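Local coordinates for SusD family protein (Bacteroides uniformis, PDB 7KV1) that probably binds beta-glucan at the bacterial cell surface, as a SusD-family glycan-binding protein built on tetratricopeptide-type helical repeats, at residues R407-L412 / L460-E465; M232-Y237 / M257-D262; A415-L420 / D453-R458. All coordinates share one frame; numbering follows the deposited sequence.

Going from the N terminus, interaction 2 comes first: helix 230-244 turns back and helix 250-262 packs against it, closing a short loop. Only after this hairpin does the chain reach helix 408-420, the element shared by interactions 1 and 3. Its beginning meets the end of helix 451-461 and the turn beyond it in interaction 1, while its last turns meet 453-458 in interaction 3, so the smaller loop of interaction 3 lies within the larger one of interaction 1. A salt bridge from Glu410 to Arg458 connects these two. Thr411 and Ala415 pack on Met257, joining both to interaction 2, and cobalt hexammine touches interactions 1 and 2.

Interaction 1 (R407-L412 / L460-E465); sequences RYAETL and LEFVGE. With NCO (cobalt hexammine(III)), chain C.
One face of the Arg407 guanidinium is covered by Phe462, whose CE1 lies 3.4 Å above the guanidinium plane, offset toward the rim of that group, while its edge is taken up by two carboxylates. Glu465 is gripped side-on by two nitrogens: Arg407 NE reaches OE1 at 3.0 Å and NH2 reaches OE2 at 2.8 Å, both on syn lone pairs, with the guanidinium and carboxylate planes only 22° apart. Glu461 comes in differently, its plane turned by 49°, and offers the anti lone pair of OE2 to Arg407 NH1 at 2.9 Å. A bend at chi3 (-81°) turns the guanidinium toward the two carboxylates. Beneath, Phe462 CZ presses on Glu410 CB at 3.5 Å and also meets the Ala409 methyl, while CG of Glu461 lies over the centre of one ring face. Replacing Arg407 by a methionine would probably cost Glu465 its two-pronged partner and Glu461 one of its charged mates, leaving Lys380, Arg353 and Arg440 to balance them. The network extends beyond the two segments: Glu461 is held most strongly by Arg353 through OE1, with Arg440 at OE2, and Arg407 also pairs with Glu285. At the other side of its helix, Tyr408 OH accepts a hydrogen bond from N5 of cobalt hexammine, 3.1 Å away. The contact thus sits where strand 403-407 passes into helix 408-420, with Arg407 at the N-cap position, against the end of helix 451-461 and the type II turn from Phe462 to Glu465; helices 272-275 and 429-440 pack alongside.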
loop_
_atom_site.group_PDB
_atom_site.type_symbol
_atom_site.label_atom_id
_atom_site.label_comp_id
_atom_site.label_asym_id
_atom_site.label_seq_id
_atom_site.Cartn_x
_atom_site.Cartn_y
_atom_site.Cartn_z
ATOM N N ARG A 407 1.276 3.476 8.865
ATOM C CA ARG A 407 0.842 4.194 10.089
ATOM C C ARG A 407 1.098 3.314 11.324
ATOM O O ARG A 407 1.000 2.088 11.247
ATOM C CB ARG A 407 -0.654 4.516 10.013
ATOM C CG ARG A 407 -1.016 5.373 8.818
ATOM C CD ARG A 407 -2.391 5.934 8.991
ATOM N NE ARG A 407 -3.508 5.078 8.655
ATOM C CZ ARG A 407 -4.412 4.594 9.512
ATOM N NH1 ARG A 407 -4.267 4.747 10.815
ATOM N NH2 ARG A 407 -5.465 3.932 9.047
ATOM N N TYR A 408 1.298 3.936 12.463
ATOM C CA TYR A 408 1.500 3.223 13.742
ATOM C C TYR A 408 0.250 2.390 14.114
ATOM O O TYR A 408 0.440 1.436 14.886
ATOM C CB TYR A 408 1.915 4.232 14.814
ATOM C CG TYR A 408 2.128 3.685 16.200
ATOM C CD1 TYR A 408 3.238 2.910 16.513
ATOM C CD2 TYR A 408 1.216 3.944 17.204
ATOM C CE1 TYR A 408 3.432 2.431 17.798
ATOM C CE2 TYR A 408 1.411 3.496 18.501
ATOM C CZ TYR A 408 2.506 2.713 18.790
ATOM O OH TYR A 408 2.693 2.258 20.057
ATOM N N ALA A 409 -0.956 2.687 13.606
ATOM C CA ALA A 409 -2.130 1.792 13.791
ATOM C C ALA A 409 -1.784 0.391 13.262
ATOM O O ALA A 409 -2.080 -0.613 13.933
ATOM C CB ALA A 409 -3.388 2.343 13.150
ATOM N N GLU A 410 -1.076 0.327 12.132
ATOM C CA GLU A 410 -0.666 -0.950 11.519
ATOM C C GLU A 410 0.437 -1.633 12.347
ATOM O O GLU A 410 0.438 -2.874 12.436
ATOM C CB GLU A 410 -0.295 -0.720 10.051
ATOM C CG GLU A 410 -0.154 -2.008 9.306
ATOM C CD GLU A 410 0.166 -1.946 7.827
ATOM O OE1 GLU A 410 0.389 -0.842 7.274
ATOM O OE2 GLU A 410 0.081 -3.025 7.217
ATOM N N THR A 411 1.347 -0.874 12.956
ATOM C CA THR A 411 2.321 -1.416 13.944
ATOM C C THR A 411 1.554 -2.177 15.035
ATOM O O THR A 411 1.900 -3.346 15.306
ATOM C CB THR A 411 3.209 -0.305 14.516
ATOM O OG1 THR A 411 3.706 0.527 13.457
ATOM C CG2 THR A 411 4.332 -0.885 15.343
ATOM N N LEU A 412 0.522 -1.563 15.624
ATOM C CA LEU A 412 -0.198 -2.164 16.777
ATOM C C LEU A 412 -0.922 -3.420 16.289
ATOM O O LEU A 412 -0.804 -4.465 16.959
ATOM C CB LEU A 412 -1.164 -1.141 17.389
ATOM C CG LEU A 412 -0.516 0.018 18.153
ATOM C CD1 LEU A 412 -1.523 1.134 18.352
ATOM C CD2 LEU A 412 0.052 -0.417 19.510
ATOM N N LEU A 460 -11.592 -2.342 9.174
ATOM C CA LEU A 460 -12.207 -1.070 9.612
ATOM C C LEU A 460 -11.180 0.074 9.529
ATOM O O LEU A 460 -11.564 1.243 9.207
ATOM C CB LEU A 460 -12.774 -1.225 11.024
ATOM C CG LEU A 460 -13.884 -2.261 11.203
ATOM C CD1 LEU A 460 -14.204 -2.436 12.690
ATOM C CD2 LEU A 460 -15.146 -1.843 10.467
ATOM N N GLU A 461 -9.919 -0.212 9.811
ATOM C CA GLU A 461 -8.893 0.824 10.047
ATOM C C GLU A 461 -8.353 1.358 8.715
ATOM O O GLU A 461 -7.986 2.536 8.690
ATOM C CB GLU A 461 -7.790 0.255 10.932
ATOM C CG GLU A 461 -6.677 1.224 11.322
ATOM C CD GLU A 461 -7.091 2.354 12.243
ATOM O OE1 GLU A 461 -8.114 2.190 12.908
ATOM O OE2 GLU A 461 -6.366 3.401 12.287
ATOM N N PHE A 462 -8.309 0.538 7.666
ATOM C CA PHE A 462 -7.456 0.802 6.480
ATOM C C PHE A 462 -8.263 0.911 5.181
ATOM O O PHE A 462 -7.683 0.758 4.095
ATOM C CB PHE A 462 -6.359 -0.256 6.409
ATOM C CG PHE A 462 -5.410 -0.205 7.575
ATOM C CD1 PHE A 462 -4.669 0.935 7.854
ATOM C CD2 PHE A 462 -5.244 -1.307 8.388
ATOM C CE1 PHE A 462 -3.845 0.987 8.960
ATOM C CE2 PHE A 462 -4.374 -1.276 9.469
ATOM C CZ PHE A 462 -3.684 -0.121 9.754
ATOM N N VAL A 463 -9.553 1.205 5.255
ATOM C CA VAL A 463 -10.374 1.360 4.020
ATOM C C VAL A 463 -9.703 2.410 3.127
ATOM O O VAL A 463 -9.457 3.504 3.595
ATOM C CB VAL A 463 -11.851 1.690 4.298
ATOM C CG1 VAL A 463 -12.605 1.976 3.011
ATOM C CG2 VAL A 463 -12.525 0.594 5.092
ATOM N N GLY A 464 -9.412 2.041 1.883
ATOM C CA GLY A 464 -8.893 2.964 0.863
ATOM C C GLY A 464 -7.387 3.125 0.959
ATOM O O GLY A 464 -6.844 3.998 0.232
ATOM N N GLU A 465 -6.723 2.308 1.781
ATOM C CA GLU A 465 -5.254 2.393 1.995
ATOM C C GLU A 465 -4.527 1.187 1.393
ATOM O O GLU A 465 -3.314 1.048 1.641
ATOM C CB GLU A 465 -4.986 2.546 3.501
ATOM C CG GLU A 465 -5.543 3.828 4.079
ATOM C CD GLU A 465 -5.181 4.027 5.537
ATOM O OE1 GLU A 465 -3.986 4.238 5.848
ATOM O OE2 GLU A 465 -6.108 3.973 6.357
HETATM CO CO NCO C . 4.153 4.825 23.130
HETATM N N1 NCO C . 5.178 6.520 22.804
HETATM N N2 NCO C . 3.308 3.049 23.469
HETATM N N3 NCO C . 3.372 5.523 24.909
HETATM N N4 NCO C . 5.721 4.106 24.083
HETATM N N5 NCO C . 4.887 4.084 21.375
HETATM N N6 NCO C . 2.558 5.535 22.203
#

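Interaction 2 (M232-Y237 / M257-D262); sequences MAYMVY and MKELID. With NCO (cobalt hexammine(III)), chain C.
Tyr234 and Glu259 cross at about a right angle, the phenol ring and the carboxylate planes standing 67° apart. The hydroxyl OH of Tyr234 donates to OE1 of Glu259 over 2.8 Å, meeting it on the syn side but 35° out of the carboxylate plane. Leu260 approaches the same ring near its plane, with CD2 4.0 Å from Tyr234 CD2, so this methyl packs against the edge. On the other flank two methionines meet, also nearly at right angles: SD of Met235 lies 3.7 Å from SD of Met257. The CB of Met257 points away from helix 230-244, yet bends at chi2 and chi3 bring its CE back to Tyr234, 3.4 Å from the backbone O and 3.8 Å from CB. The short helical segments run roughly antiparallel, at 141°, with axes 10.2 Å apart, a spacing these side chains bridge. Tyr256 stacks on the Tyr234 ring, and Thr411 and Asn414 of helix 408-420 pack on Met235. At the C-terminal end of 257-262, Ile261 O takes hydrogen bonds from three ammines of the cobalt complex, the nearest being N5 at 2.9 Å, consistent with a carbonyl whose partial negative charge suits a trivalent cation; the complex is also hydrogen-bonded to Ser263 O, Phe266 O and Tyr408 OH. The contact therefore changes character across its width: thioethers and leucine methyls fill the buried part mainly by apolar packing, whereas the more exposed Glu259 adds a directional bond that holds the hydroxyl end of the tyrosine in place.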
loop_
_atom_site.group_PDB
_atom_site.type_symbol
_atom_site.label_atom_id
_atom_site.label_comp_id
_atom_site.label_asym_id
_atom_site.label_seq_id
_atom_site.Cartn_x
_atom_site.Cartn_y
_atom_site.Cartn_z
ATOM N N MET A 232 10.466 2.279 8.903
ATOM C CA MET A 232 9.802 1.891 7.638
ATOM C C MET A 232 10.248 0.473 7.272
ATOM O O MET A 232 9.395 -0.307 6.810
ATOM C CB MET A 232 10.099 2.884 6.515
ATOM C CG MET A 232 9.501 2.477 5.191
ATOM S SD MET A 232 10.721 1.695 4.134
ATOM C CE MET A 232 9.830 1.604 2.581
ATOM N N ALA A 233 11.531 0.159 7.487
ATOM C CA ALA A 233 12.152 -1.157 7.229
ATOM C C ALA A 233 11.451 -2.240 8.056
ATOM O O ALA A 233 11.148 -3.344 7.518
ATOM C CB ALA A 233 13.641 -1.112 7.533
ATOM N N TYR A 234 11.255 -1.972 9.344
ATOM C CA TYR A 234 10.504 -2.878 10.254
ATOM C C TYR A 234 9.099 -3.190 9.690
ATOM O O TYR A 234 8.641 -4.321 9.776
ATOM C CB TYR A 234 10.392 -2.262 11.656
ATOM C CG TYR A 234 11.678 -2.141 12.432
ATOM C CD1 TYR A 234 12.852 -2.761 12.031
ATOM C CD2 TYR A 234 11.692 -1.475 13.643
ATOM C CE1 TYR A 234 14.025 -2.632 12.761
ATOM C CE2 TYR A 234 12.848 -1.367 14.401
ATOM C CZ TYR A 234 14.022 -1.952 13.961
ATOM O OH TYR A 234 15.152 -1.849 14.728
ATOM N N MET A 235 8.408 -2.192 9.152
ATOM C CA MET A 235 7.027 -2.339 8.628
ATOM C C MET A 235 7.066 -3.164 7.337
ATOM O O MET A 235 6.194 -3.999 7.135
ATOM C CB MET A 235 6.386 -0.961 8.434
ATOM C CG MET A 235 6.171 -0.238 9.780
ATOM S SD MET A 235 5.070 -1.151 10.934
ATOM C CE MET A 235 3.470 -0.987 10.150
ATOM N N VAL A 236 8.062 -2.965 6.493
ATOM C CA VAL A 236 8.204 -3.797 5.261
ATOM C C VAL A 236 8.478 -5.240 5.698
ATOM O O VAL A 236 7.878 -6.200 5.143
ATOM C CB VAL A 236 9.308 -3.263 4.334
ATOM C CG1 VAL A 236 9.511 -4.226 3.170
ATOM C CG2 VAL A 236 8.984 -1.869 3.817
ATOM N N TYR A 237 9.350 -5.398 6.692
ATOM C CA TYR A 237 9.756 -6.734 7.195
ATOM C C TYR A 237 8.485 -7.470 7.648
ATOM O O TYR A 237 8.263 -8.585 7.201
ATOM C CB TYR A 237 10.805 -6.617 8.303
ATOM C CG TYR A 237 11.347 -7.940 8.772
ATOM C CD1 TYR A 237 12.403 -8.533 8.104
ATOM C CD2 TYR A 237 10.790 -8.625 9.832
ATOM C CE1 TYR A 237 12.926 -9.742 8.499
ATOM C CE2 TYR A 237 11.301 -9.835 10.245
ATOM C CZ TYR A 237 12.404 -10.373 9.609
ATOM O OH TYR A 237 12.918 -11.571 9.989
ATOM N N MET A 257 8.142 -4.808 15.747
ATOM C CA MET A 257 6.903 -4.066 16.078
ATOM C C MET A 257 6.982 -3.566 17.532
ATOM O O MET A 257 6.705 -2.374 17.737
ATOM C CB MET A 257 5.648 -4.903 15.846
ATOM C CG MET A 257 5.501 -5.358 14.414
ATOM S SD MET A 257 5.338 -4.049 13.207
ATOM C CE MET A 257 7.036 -3.779 12.689
ATOM N N LYS A 258 7.397 -4.404 18.487
ATOM C CA LYS A 258 7.526 -4.006 19.921
ATOM C C LYS A 258 8.591 -2.928 20.119
ATOM O O LYS A 258 8.392 -2.110 21.017
ATOM C CB LYS A 258 7.803 -5.223 20.800
ATOM C CG LYS A 258 6.549 -6.051 21.009
ATOM C CD LYS A 258 6.797 -7.429 21.548
ATOM C CE LYS A 258 7.122 -7.469 23.020
ATOM N NZ LYS A 258 7.185 -8.895 23.412
ATOM N N GLU A 259 9.655 -2.882 19.312
ATOM C CA GLU A 259 10.601 -1.738 19.387
ATOM C C GLU A 259 9.845 -0.445 19.063
ATOM O O GLU A 259 10.162 0.559 19.665
ATOM C CB GLU A 259 11.758 -1.814 18.391
ATOM C CG GLU A 259 12.660 -3.002 18.589
ATOM C CD GLU A 259 13.852 -2.984 17.635
ATOM O OE1 GLU A 259 14.440 -1.898 17.425
ATOM O OE2 GLU A 259 14.165 -4.064 17.091
ATOM N N LEU A 260 8.953 -0.435 18.068
ATOM C CA LEU A 260 8.244 0.816 17.703
ATOM C C LEU A 260 7.233 1.143 18.808
ATOM O O LEU A 260 7.093 2.318 19.137
ATOM C CB LEU A 260 7.551 0.644 16.344
ATOM C CG LEU A 260 8.498 0.433 15.167
ATOM C CD1 LEU A 260 7.715 0.326 13.879
ATOM C CD2 LEU A 260 9.559 1.523 15.113
ATOM N N ILE A 261 6.533 0.131 19.327
ATOM C CA ILE A 261 5.564 0.291 20.454
ATOM C C ILE A 261 6.321 0.766 21.716
ATOM O O ILE A 261 5.739 1.527 22.486
ATOM C CB ILE A 261 4.776 -1.020 20.638
ATOM C CG1 ILE A 261 3.926 -1.317 19.401
ATOM C CG2 ILE A 261 3.914 -0.999 21.879
ATOM C CD1 ILE A 261 3.391 -2.714 19.352
ATOM N N ASP A 262 7.566 0.344 21.933
ATOM C CA ASP A 262 8.370 0.729 23.127
ATOM C C ASP A 262 9.021 2.095 22.922
ATOM O O ASP A 262 9.537 2.646 23.891
ATOM C CB ASP A 262 9.431 -0.318 23.453
ATOM C CG ASP A 262 8.835 -1.606 23.990
ATOM O OD1 ASP A 262 7.647 -1.590 24.367
ATOM O OD2 ASP A 262 9.543 -2.615 23.986
HETATM CO CO NCO C . 4.153 4.825 23.130
HETATM N N1 NCO C . 5.178 6.520 22.804
HETATM N N2 NCO C . 3.308 3.049 23.469
HETATM N N3 NCO C . 3.372 5.523 24.909
HETATM N N4 NCO C . 5.721 4.106 24.083
HETATM N N5 NCO C . 4.887 4.084 21.375
HETATM N N6 NCO C . 2.558 5.535 22.203
#

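Interaction 3 (A415-L420 / D453-R458); sequences AAELSL and DVLTER
An antiparallel helix pair makes this contact, the last turns of helix 408-420 lying against the middle of helix 451-461 with short-segment axes 9.8 Å apart and an angle of 163° between their directions. Val454 is the centre of it, and its two methyls divide the work. CG1, anti to the backbone N (chi1 -177°), rests on CB of Glu417 at 3.9 Å, while CG2 fits between Ala416 and Leu420, one turn apart, touching the Ala416 methyl and CD1 of Leu420, each at 4.0 Å. The CA atoms of Glu417 and Val454 are 6.2 Å apart, consistent with the small Ala416 beside them. Farther along, the extended chain of Glu417 carries its carboxylate past the CD2 methyl of Leu455, 3.7 Å from Glu417 OE1. Glu417 OE1 and Arg458 NH1 do not bond directly, being 4.8 Å apart; one water spans them, donating to OE1 at 2.8 Å and accepting from NH1 at 2.9 Å. Their stronger partners lie outside: Glu417 pairs with Arg474 and Arg421 through OE2, and Arg458 with Asp471 and with Glu410. The opposite charges of this surrounding network probably stabilise both groups in their ionised form within a buried setting. Helix 429-440 closes one flank, where Ala430 meets Ala416 and Leu420 while Leu434 meets Val454. Small and branched apolar residues at the centre, bordered by a water-bridged charged pair, thus join two antiparallel helices separated in sequence by helix 429-440, a packing within the helical part of a SusD-family fold, a family grouped with tetratricopeptide-repeat proteins.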
loop_
_atom_site.group_PDB
_atom_site.type_symbol
_atom_site.label_atom_id
_atom_site.label_comp_id
_atom_site.label_asym_id
_atom_site.label_seq_id
_atom_site.Cartn_x
_atom_site.Cartn_y
_atom_site.Cartn_z
ATOM N N ALA A 415 1.528 -6.226 15.478
ATOM C CA ALA A 415 2.010 -6.789 16.765
ATOM C C ALA A 415 0.925 -7.685 17.385
ATOM O O ALA A 415 1.231 -8.812 17.834
ATOM C CB ALA A 415 2.374 -5.663 17.659
ATOM N N ALA A 416 -0.320 -7.231 17.419
ATOM C CA ALA A 416 -1.391 -8.032 18.061
ATOM C C ALA A 416 -1.501 -9.367 17.333
ATOM O O ALA A 416 -1.519 -10.417 17.980
ATOM C CB ALA A 416 -2.688 -7.279 18.092
ATOM N N GLU A 417 -1.487 -9.353 16.009
ATOM C CA GLU A 417 -1.637 -10.598 15.246
ATOM C C GLU A 417 -0.412 -11.481 15.487
ATOM O O GLU A 417 -0.597 -12.686 15.677
ATOM C CB GLU A 417 -1.833 -10.306 13.755
ATOM C CG GLU A 417 -1.796 -11.542 12.891
ATOM C CD GLU A 417 -2.061 -11.296 11.414
ATOM O OE1 GLU A 417 -2.566 -10.176 11.040
ATOM O OE2 GLU A 417 -1.704 -12.199 10.641
ATOM N N LEU A 418 0.798 -10.919 15.427
ATOM C CA LEU A 418 2.028 -11.723 15.499
ATOM C C LEU A 418 2.123 -12.350 16.901
ATOM O O LEU A 418 2.545 -13.540 17.008
ATOM C CB LEU A 418 3.236 -10.851 15.138
ATOM C CG LEU A 418 3.382 -10.474 13.662
ATOM C CD1 LEU A 418 4.350 -9.329 13.501
ATOM C CD2 LEU A 418 3.826 -11.657 12.815
ATOM N N SER A 419 1.695 -11.622 17.934
ATOM C CA SER A 419 1.667 -12.139 19.318
ATOM C C SER A 419 0.723 -13.342 19.338
ATOM O O SER A 419 1.146 -14.456 19.767
ATOM C CB SER A 419 1.256 -11.060 20.290
ATOM O OG SER A 419 0.976 -11.591 21.564
ATOM N N LEU A 420 -0.507 -13.170 18.855
ATOM C CA LEU A 420 -1.471 -14.288 18.898
ATOM C C LEU A 420 -0.934 -15.459 18.086
ATOM O O LEU A 420 -1.209 -16.583 18.487
ATOM C CB LEU A 420 -2.838 -13.823 18.412
ATOM C CG LEU A 420 -3.480 -12.752 19.291
ATOM C CD1 LEU A 420 -4.682 -12.160 18.588
ATOM C CD2 LEU A 420 -3.831 -13.301 20.668
ATOM N N ASP A 453 -10.400 -11.191 15.201
ATOM C CA ASP A 453 -10.681 -9.803 15.651
ATOM C C ASP A 453 -9.661 -8.844 15.019
ATOM O O ASP A 453 -10.066 -7.732 14.644
ATOM C CB ASP A 453 -10.623 -9.666 17.179
ATOM C CG ASP A 453 -11.688 -10.457 17.931
ATOM O OD1 ASP A 453 -12.823 -10.546 17.392
ATOM O OD2 ASP A 453 -11.375 -10.987 19.069
ATOM N N VAL A 454 -8.374 -9.204 15.014
ATOM C CA VAL A 454 -7.312 -8.328 14.437
ATOM C C VAL A 454 -7.607 -8.148 12.940
ATOM O O VAL A 454 -7.606 -7.008 12.466
ATOM C CB VAL A 454 -5.901 -8.860 14.691
ATOM C CG1 VAL A 454 -4.844 -7.903 14.148
ATOM C CG2 VAL A 454 -5.679 -9.152 16.161
ATOM N N LEU A 455 -7.881 -9.221 12.197
ATOM C CA LEU A 455 -8.182 -9.078 10.749
ATOM C C LEU A 455 -9.404 -8.171 10.558
ATOM O O LEU A 455 -9.431 -7.342 9.590
ATOM C CB LEU A 455 -8.381 -10.474 10.143
ATOM C CG LEU A 455 -7.192 -11.415 10.268
ATOM C CD1 LEU A 455 -7.537 -12.731 9.629
ATOM C CD2 LEU A 455 -5.923 -10.812 9.641
ATOM N N THR A 456 -10.429 -8.296 11.398
ATOM C CA THR A 456 -11.626 -7.422 11.274
ATOM C C THR A 456 -11.218 -5.977 11.526
ATOM O O THR A 456 -11.656 -5.097 10.764
ATOM C CB THR A 456 -12.759 -7.876 12.201
ATOM O OG1 THR A 456 -13.142 -9.158 11.705
ATOM C CG2 THR A 456 -13.919 -6.898 12.240
ATOM N N GLU A 457 -10.414 -5.727 12.550
ATOM C CA GLU A 457 -9.970 -4.361 12.899
ATOM C C GLU A 457 -9.149 -3.736 11.759
ATOM O O GLU A 457 -9.345 -2.539 11.466
ATOM C CB GLU A 457 -9.208 -4.340 14.218
ATOM C CG GLU A 457 -9.273 -3.000 14.890
ATOM C CD GLU A 457 -10.660 -2.594 15.364
ATOM O OE1 GLU A 457 -11.390 -3.485 15.852
ATOM O OE2 GLU A 457 -10.994 -1.377 15.247
ATOM N N ARG A 458 -8.331 -4.527 11.078
ATOM C CA ARG A 458 -7.567 -4.080 9.903
ATOM C C ARG A 458 -8.547 -3.606 8.821
ATOM O O ARG A 458 -8.242 -2.626 8.163
ATOM C CB ARG A 458 -6.646 -5.202 9.388
ATOM C CG ARG A 458 -5.482 -5.529 10.309
ATOM C CD ARG A 458 -4.666 -6.675 9.756
ATOM N NE ARG A 458 -3.899 -6.166 8.647
ATOM C CZ ARG A 458 -2.692 -5.606 8.755
ATOM N NH1 ARG A 458 -2.091 -5.531 9.921
ATOM N NH2 ARG A 458 -2.080 -5.117 7.703
HETATM O O HOH W 1 -2.253 -7.558 11.936
#